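Local coordinates for protein orotidine 5'-phosphate decarboxylase (Streptomyces avermitilis, PDB 3V75) that probably catalyses the decarboxylation of orotidine 5'-phosphate to UMP, the last step of de novo UMP synthesis, at residues 164-178 against 216-228. Numbering follows the deposited sequence. Where two conformers were deposited one is given.
Sequences ARESGAGLFVLALTS and SFGAVVGATLGDL
The guanidinium of Arg165 presents one face to the Phe217 ring, whose CE2 lies 3.6 Å above the guanidinium plane, over its centre. The two planes are 57° apart, so the groups meet at an angle and not as a parallel stack. At the edge of the same ring, near its plane, come Ala164 CB and Arg165 CG, the latter 3.6 Å from Phe217 CZ; Ser216 CB sits over one face, offset toward the rim. Phe217 CG stands anti to the carbonyl carbon (chi1 -58°), which sends the ring off the strand toward helix 158-167 and brings Phe217 CD1 within 4.0 Å of Leu171 CG. An alanine at Phe217 would remove the ring, and Arg165 would probably lose the aromatic surface under its guanidinium, leaving the salt bridge to Glu207 to hold that group.

Beyond the ring, neighbouring parallel strands 170-176 and 217-221 of the TIM barrel pair through backbone bonds such as Gly218 N to Leu171 O at 2.8 Å. The Phe172 ring receives Ala219 O at its edge, beside Gly218, where a side chain would probably run into the ring as it is placed here. On the same face of the sheet Leu174 CD2 lies 3.8 Å from Val220 CG2, the two side chains side by side and pointing the same way. A beta bulge then shifts the register: Val220 O accepts from both Ala175 N and Leu176 N, each in the carbonyl plane. Past it, Leu225 CD1 packs 3.7 Å from Leu176 CB.

The charged group that takes part in the contact, Arg165, lies at the N-terminal end of the strand pair, while the middle is apolar and many of its backbone polar atoms pair across the strands. Leu174 nears Lys119, the predicted proton donor, so this apolar face probably borders the active site.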
loop_
_atom_site.group_PDB
_atom_site.type_symbol
_atom_site.label_atom_id
_atom_site.label_comp_id
_atom_site.label_asym_id
_atom_site.label_seq_id
_atom_site.Cartn_x
_atom_site.Cartn_y
_atom_site.Cartn_z
ATOM N N ALA A 164 -9.182 -7.287 -12.505
ATOM C CA ALA A 164 -8.252 -8.384 -12.774
ATOM C C ALA A 164 -8.920 -9.461 -13.638
ATOM O O ALA A 164 -8.327 -9.920 -14.640
ATOM C CB ALA A 164 -7.748 -8.975 -11.492
ATOM N N ARG A 165 -10.145 -9.883 -13.292
ATOM C CA ARG A 165 -10.804 -10.908 -14.117
ATOM C C ARG A 165 -10.935 -10.432 -15.565
ATOM O O ARG A 165 -10.768 -11.201 -16.502
ATOM C CB ARG A 165 -12.222 -11.211 -13.641
ATOM C CG ARG A 165 -12.355 -11.909 -12.351
ATOM C CD ARG A 165 -13.855 -12.362 -12.181
ATOM N NE ARG A 165 -14.020 -12.962 -10.856
ATOM C CZ ARG A 165 -13.658 -14.219 -10.629
ATOM N NH1 ARG A 165 -13.195 -14.960 -11.652
ATOM N NH2 ARG A 165 -13.774 -14.753 -9.424
ATOM N N GLU A 166 -11.314 -9.165 -15.744
ATOM C CA GLU A 166 -11.512 -8.621 -17.082
ATOM C C GLU A 166 -10.233 -8.586 -17.927
ATOM O O GLU A 166 -10.289 -8.787 -19.132
ATOM C CB GLU A 166 -12.116 -7.213 -17.011
ATOM C CG GLU A 166 -13.542 -7.215 -16.502
ATOM C CD GLU A 166 -14.125 -5.831 -16.380
ATOM O OE1 GLU A 166 -13.424 -4.829 -16.657
ATOM O OE2 GLU A 166 -15.347 -5.748 -16.064
ATOM N N SER A 167 -9.087 -8.339 -17.295
ATOM C CA SER A 167 -7.793 -8.215 -17.995
ATOM C C SER A 167 -7.039 -9.531 -18.118
ATOM O O SER A 167 -6.016 -9.584 -18.785
ATOM C CB SER A 167 -6.878 -7.263 -17.237
ATOM O OG SER A 167 -7.423 -5.962 -17.202
ATOM N N GLY A 168 -7.509 -10.571 -17.444
ATOM C CA GLY A 168 -6.757 -11.829 -17.401
ATOM C C GLY A 168 -5.583 -11.728 -16.420
ATOM O O GLY A 168 -4.621 -12.533 -16.501
ATOM N N ALA A 169 -5.681 -10.814 -15.449
ATOM C CA ALA A 169 -4.690 -10.644 -14.383
ATOM C C ALA A 169 -5.164 -11.332 -13.115
ATOM O O ALA A 169 -6.289 -11.863 -13.051
ATOM C CB ALA A 169 -4.436 -9.161 -14.115
ATOM N N GLY A 170 -4.306 -11.354 -12.098
ATOM C CA GLY A 170 -4.652 -11.973 -10.824
ATOM C C GLY A 170 -4.302 -11.070 -9.648
ATOM O O GLY A 170 -3.769 -9.958 -9.813
ATOM N N LEU A 171 -4.614 -11.556 -8.453
ATOM C CA LEU A 171 -4.224 -10.879 -7.218
ATOM C C LEU A 171 -3.543 -11.893 -6.307
ATOM O O LEU A 171 -3.820 -13.098 -6.406
ATOM C CB LEU A 171 -5.438 -10.324 -6.450
ATOM C CG LEU A 171 -6.309 -9.298 -7.200
ATOM C CD1 LEU A 171 -7.537 -8.927 -6.306
ATOM C CD2 LEU A 171 -5.550 -8.050 -7.594
ATOM N N PHE A 172 -2.675 -11.392 -5.418
ATOM C CA PHE A 172 -2.220 -12.173 -4.260
ATOM C C PHE A 172 -2.577 -11.391 -3.027
ATOM O O PHE A 172 -2.053 -10.290 -2.784
ATOM C CB PHE A 172 -0.717 -12.409 -4.319
ATOM C CG PHE A 172 -0.311 -13.424 -5.386
ATOM C CD1 PHE A 172 0.042 -13.004 -6.672
ATOM C CD2 PHE A 172 -0.317 -14.805 -5.105
ATOM C CE1 PHE A 172 0.401 -13.935 -7.643
ATOM C CE2 PHE A 172 0.040 -15.719 -6.071
ATOM C CZ PHE A 172 0.402 -15.290 -7.336
ATOM N N VAL A 173 -3.495 -11.950 -2.247
ATOM C CA VAL A 173 -3.963 -11.308 -1.025
ATOM C C VAL A 173 -3.088 -11.735 0.127
ATOM O O VAL A 173 -2.876 -12.930 0.311
ATOM C CB VAL A 173 -5.451 -11.705 -0.744
ATOM C CG1 VAL A 173 -5.945 -11.042 0.552
ATOM C CG2 VAL A 173 -6.330 -11.291 -1.960
ATOM N N LEU A 174 -2.592 -10.785 0.921
ATOM C CA LEU A 174 -1.802 -11.168 2.095
ATOM C C LEU A 174 -2.632 -12.059 3.002
ATOM O O LEU A 174 -3.762 -11.701 3.364
ATOM C CB LEU A 174 -1.389 -9.943 2.894
ATOM C CG LEU A 174 -0.604 -8.863 2.158
ATOM C CD1 LEU A 174 -0.270 -7.704 3.065
ATOM C CD2 LEU A 174 0.694 -9.456 1.534
ATOM N N ALA A 175 -2.102 -13.228 3.371
ATOM C CA ALA A 175 -2.830 -14.115 4.275
ATOM C C ALA A 175 -2.009 -14.445 5.521
ATOM O O ALA A 175 -2.406 -14.146 6.637
ATOM C CB ALA A 175 -3.273 -15.390 3.550
ATOM N N LEU A 176 -0.843 -15.059 5.314
ATOM C CA LEU A 176 0.007 -15.553 6.407
ATOM C C LEU A 176 1.452 -15.157 6.099
ATOM O O LEU A 176 2.024 -15.604 5.099
ATOM C CB LEU A 176 -0.102 -17.065 6.472
ATOM C CG LEU A 176 -1.452 -17.548 7.010
ATOM C CD1 LEU A 176 -1.699 -18.999 6.666
ATOM C CD2 LEU A 176 -1.531 -17.311 8.546
ATOM N N THR A 177 2.053 -14.343 6.955
ATOM C CA THR A 177 3.438 -13.901 6.726
ATOM C C THR A 177 4.345 -14.308 7.876
ATOM O O THR A 177 3.887 -14.521 9.003
ATOM C CB THR A 177 3.484 -12.392 6.477
ATOM O OG1 THR A 177 2.890 -11.681 7.591
ATOM C CG2 THR A 177 2.730 -12.072 5.173
ATOM N N SER A 178 5.656 -14.434 7.597
ATOM C CA SER A 178 6.551 -15.006 8.594
ATOM C C SER A 178 7.314 -13.992 9.409
ATOM O O SER A 178 8.142 -14.367 10.246
ATOM C CB SER A 178 7.526 -15.976 7.923
ATOM O OG SER A 178 8.424 -15.219 7.146
ATOM N N SER A 216 -7.310 -17.504 -10.493
ATOM C CA SER A 216 -6.437 -16.334 -10.601
ATOM C C SER A 216 -6.193 -15.575 -9.313
ATOM O O SER A 216 -5.414 -14.623 -9.311
ATOM C CB SER A 216 -6.990 -15.343 -11.642
ATOM O OG SER A 216 -7.037 -15.916 -12.928
ATOM N N PHE A 217 -6.859 -15.996 -8.227
ATOM C CA PHE A 217 -6.841 -15.228 -6.984
ATOM C C PHE A 217 -6.109 -16.007 -5.910
ATOM O O PHE A 217 -6.586 -17.022 -5.417
ATOM C CB PHE A 217 -8.278 -14.770 -6.639
ATOM C CG PHE A 217 -8.852 -13.936 -7.753
ATOM C CD1 PHE A 217 -8.433 -12.622 -7.919
ATOM C CD2 PHE A 217 -9.654 -14.502 -8.726
ATOM C CE1 PHE A 217 -8.873 -11.852 -9.025
ATOM C CE2 PHE A 217 -10.107 -13.732 -9.822
ATOM C CZ PHE A 217 -9.702 -12.417 -9.959
ATOM N N GLY A 218 -4.906 -15.529 -5.612
ATOM C CA GLY A 218 -3.998 -16.281 -4.744
ATOM C C GLY A 218 -3.790 -15.596 -3.421
ATOM O O GLY A 218 -4.360 -14.525 -3.145
ATOM N N ALA A 219 -2.977 -16.239 -2.577
ATOM C CA ALA A 219 -2.642 -15.732 -1.246
ATOM C C ALA A 219 -1.122 -15.625 -1.108
ATOM O O ALA A 219 -0.390 -16.424 -1.705
ATOM C CB ALA A 219 -3.158 -16.695 -0.160
ATOM N N VAL A 220 -0.665 -14.686 -0.283
ATOM C CA VAL A 220 0.727 -14.668 0.151
ATOM C C VAL A 220 0.804 -15.511 1.439
ATOM O O VAL A 220 0.088 -15.238 2.415
ATOM C CB VAL A 220 1.233 -13.236 0.409
ATOM C CG1 VAL A 220 2.714 -13.297 0.858
ATOM C CG2 VAL A 220 1.054 -12.391 -0.883
ATOM N N VAL A 221 1.645 -16.551 1.411
ATOM C CA VAL A 221 1.799 -17.500 2.525
ATOM C C VAL A 221 3.291 -17.759 2.674
ATOM O O VAL A 221 3.921 -18.348 1.775
ATOM C CB VAL A 221 1.097 -18.828 2.220
ATOM C CG1 VAL A 221 1.222 -19.807 3.397
ATOM C CG2 VAL A 221 -0.392 -18.579 1.944
ATOM N N GLY A 222 3.866 -17.292 3.771
ATOM C CA GLY A 222 5.306 -17.392 3.980
ATOM C C GLY A 222 5.791 -18.828 4.123
ATOM O O GLY A 222 5.217 -19.610 4.906
ATOM N N ALA A 223 6.845 -19.169 3.356
ATOM C CA ALA A 223 7.348 -20.553 3.318
ATOM C C ALA A 223 8.051 -20.959 4.600
ATOM O O ALA A 223 8.307 -22.150 4.802
ATOM C CB ALA A 223 8.319 -20.756 2.135
ATOM N N THR A 224 8.435 -19.992 5.435
ATOM C CA THR A 224 9.165 -20.331 6.661
ATOM C C THR A 224 8.243 -20.453 7.879
ATOM O O THR A 224 8.722 -20.652 8.998
ATOM C CB THR A 224 10.288 -19.318 6.979
ATOM O OG1 THR A 224 9.724 -18.010 7.153
ATOM C CG2 THR A 224 11.312 -19.254 5.844
ATOM N N LEU A 225 6.936 -20.312 7.694
ATOM C CA LEU A 225 6.013 -20.510 8.813
ATOM C C LEU A 225 5.917 -21.977 9.235
ATOM O O LEU A 225 6.045 -22.872 8.391
ATOM C CB LEU A 225 4.619 -19.997 8.424
ATOM C CG LEU A 225 4.533 -18.477 8.433
ATOM C CD1 LEU A 225 3.251 -18.025 7.732
ATOM C CD2 LEU A 225 4.548 -17.979 9.869
ATOM N N GLY A 226 5.672 -22.212 10.526
ATOM C CA GLY A 226 5.638 -23.559 11.081
ATOM C C GLY A 226 4.253 -24.120 11.370
ATOM O O GLY A 226 4.108 -25.294 11.750
ATOM N N ASP A 227 3.235 -23.278 11.179
ATOM C CA ASP A 227 1.868 -23.663 11.552
ATOM C C ASP A 227 0.938 -23.700 10.335
ATOM O O ASP A 227 -0.291 -23.606 10.487
ATOM C CB ASP A 227 1.313 -22.753 12.668
ATOM C CG ASP A 227 1.462 -21.259 12.354
ATOM O OD1 ASP A 227 1.828 -20.865 11.195
ATOM O OD2 ASP A 227 1.206 -20.437 13.282
ATOM N N LEU A 228 1.490 -23.881 9.136
ATOM C CA LEU A 228 0.636 -23.924 7.948
ATOM C C LEU A 228 -0.325 -25.106 7.953
ATOM O O LEU A 228 -1.362 -25.078 7.264
ATOM C CB LEU A 228 1.451 -23.913 6.661
ATOM C CG LEU A 228 2.279 -22.638 6.484
ATOM C CD1 LEU A 228 2.997 -22.666 5.130
ATOM C CD2 LEU A 228 1.414 -21.369 6.590
HETATM O O HOH W 1 -7.425 -13.743 -14.611
HETATM O O HOH W 2 8.501 -16.807 4.661
#